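Local coordinates for protein enoyl-CoA hydratase (Mycobacterium smegmatis, PDB 3PE8) that probably catalyses the reversible hydration of enoyl-CoA thioesters and binds a zinc ion, at residues 9-14 against 39-44. Numbering follows the deposited sequence. Where two conformers were deposited one is given.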
# COMPACT_ATOMS: atom_id res chain seq x y z
N PRO A 9 -36.03 -26.46 6.24
CA PRO A 9 -35.22 -25.59 5.41
C PRO A 9 -33.75 -25.69 5.79
O PRO A 9 -33.42 -25.96 6.96
CB PRO A 9 -35.74 -24.20 5.74
CG PRO A 9 -36.31 -24.32 7.08
CD PRO A 9 -36.88 -25.71 7.17
N VAL A 10 -32.89 -25.44 4.82
CA VAL A 10 -31.45 -25.50 5.06
C VAL A 10 -30.95 -24.32 5.89
O VAL A 10 -29.82 -24.38 6.37
CB VAL A 10 -30.61 -25.57 3.75
CG1 VAL A 10 -30.87 -26.91 3.02
CG2 VAL A 10 -30.82 -24.33 2.88
N LEU A 11 -31.76 -23.27 6.06
CA LEU A 11 -31.39 -22.09 6.83
C LEU A 11 -32.58 -21.64 7.65
O LEU A 11 -33.62 -21.34 7.07
CB LEU A 11 -30.93 -20.92 5.96
CG LEU A 11 -30.32 -19.73 6.72
CD1 LEU A 11 -28.93 -20.04 7.25
CD2 LEU A 11 -30.29 -18.49 5.80
N LEU A 12 -32.47 -21.62 8.96
CA LEU A 12 -33.54 -21.12 9.82
C LEU A 12 -33.36 -19.64 10.05
O LEU A 12 -32.21 -19.17 10.17
CB LEU A 12 -33.59 -21.87 11.14
CG LEU A 12 -33.81 -23.37 11.00
CD1 LEU A 12 -33.63 -24.04 12.35
CD2 LEU A 12 -35.18 -23.69 10.43
N VAL A 13 -34.47 -18.90 10.09
CA VAL A 13 -34.44 -17.44 10.24
C VAL A 13 -35.40 -17.04 11.36
O VAL A 13 -36.56 -17.42 11.34
CB VAL A 13 -34.82 -16.72 8.92
CG1 VAL A 13 -34.78 -15.19 9.06
CG2 VAL A 13 -33.94 -17.19 7.73
N ASP A 14 -34.92 -16.23 12.32
CA ASP A 14 -35.73 -15.68 13.39
C ASP A 14 -35.41 -14.19 13.48
O ASP A 14 -34.24 -13.81 13.35
CB ASP A 14 -35.37 -16.31 14.72
CG ASP A 14 -36.11 -15.66 15.89
OD1 ASP A 14 -35.58 -14.71 16.51
OD2 ASP A 14 -37.28 -16.04 16.13
N SER A 39 -26.26 -20.29 -1.48
CA SER A 39 -27.18 -19.36 -2.13
C SER A 39 -28.13 -18.74 -1.11
O SER A 39 -28.34 -17.51 -1.09
CB SER A 39 -28.02 -20.10 -3.17
OG SER A 39 -28.94 -19.22 -3.80
N THR A 40 -28.73 -19.61 -0.31
CA THR A 40 -29.73 -19.20 0.67
C THR A 40 -29.11 -18.29 1.75
O THR A 40 -29.68 -17.26 2.12
CB THR A 40 -30.42 -20.44 1.30
OG1 THR A 40 -31.03 -21.22 0.26
CG2 THR A 40 -31.51 -20.01 2.29
N PHE A 41 -27.94 -18.68 2.24
CA PHE A 41 -27.27 -17.91 3.30
C PHE A 41 -26.85 -16.53 2.82
O PHE A 41 -27.13 -15.51 3.47
CB PHE A 41 -26.05 -18.68 3.80
CG PHE A 41 -25.27 -17.95 4.84
CD1 PHE A 41 -25.78 -17.74 6.11
CD2 PHE A 41 -24.03 -17.39 4.52
CE1 PHE A 41 -25.05 -17.02 7.06
CE2 PHE A 41 -23.31 -16.67 5.47
CZ PHE A 41 -23.85 -16.49 6.73
N PHE A 42 -26.19 -16.48 1.68
CA PHE A 42 -25.71 -15.20 1.16
C PHE A 42 -26.87 -14.28 0.82
O PHE A 42 -26.80 -13.07 1.05
CB PHE A 42 -24.69 -15.38 0.03
CG PHE A 42 -23.38 -16.01 0.48
CD1 PHE A 42 -22.63 -15.41 1.48
CD2 PHE A 42 -22.94 -17.22 -0.04
CE1 PHE A 42 -21.46 -16.00 1.95
CE2 PHE A 42 -21.76 -17.80 0.44
CZ PHE A 42 -21.01 -17.17 1.41
N ARG A 43 -27.96 -14.84 0.28
CA ARG A 43 -29.17 -14.07 0.05
C ARG A 43 -29.79 -13.55 1.36
O ARG A 43 -30.24 -12.42 1.43
CB ARG A 43 -30.20 -14.88 -0.75
CG ARG A 43 -31.51 -14.14 -1.02
CD ARG A 43 -32.39 -14.92 -1.99
NE ARG A 43 -32.86 -16.17 -1.36
CZ ARG A 43 -32.50 -17.41 -1.68
NH1 ARG A 43 -31.65 -17.68 -2.68
NH2 ARG A 43 -33.02 -18.42 -0.99
N ALA A 44 -29.79 -14.38 2.39
CA ALA A 44 -30.32 -13.98 3.69
C ALA A 44 -29.54 -12.81 4.31
O ALA A 44 -30.14 -11.92 4.93
CB ALA A 44 -30.36 -15.20 4.66
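Leu11 and Phe41 are the pair whose CA atoms lie nearest across residues 9-14 and 39-44, 6.8 Å apart. Strand 11-14 runs nearly parallel to helix 39-44, at 23° between their N-to-C directions, and the two axes come within 9.5 Å. No hydrogen bond joins the segments; apolar side chains fill the gap.

Most of the contact falls to Leu11, a buried residue whose CB points at the helix and whose two methyls take different partners there. With CG anti to the backbone N (chi1 -171°), the isobutyl group extends across to the helix. There CD2 presses on Ala44 CB at 3.5 Å, tighter than usual for two carbons, and also lies 4.0 Å from Phe41 CA. The other methyl, CD1, comes to the edge of the Phe41 ring, near its plane, and is 4.1 Å from Phe41 CD1. Nearer the backbone, Thr40 CG2 meets Leu11 CB at 3.8 Å. The same rotamer that puts this methyl against the leucine sets Thr40 OG1 beside its own backbone N, and the hydroxyl is hydrogen-bonded to the carbonyl of Glu36 one turn earlier. Val10 CG2 adds a looser touch, 4.1 Å from Thr40 OG1.

The arrangement is helix-on-sheet packing at the margin of the crotonase-like fold. Strand 11-16 is outermost in the chain's six-stranded mixed sheet and pairs antiparallel with strand 19-24, whose Leu22 and Leu24 touch Ala44 and Phe41, respectively. Helix 35-50 therefore packs against both strands of this hairpin.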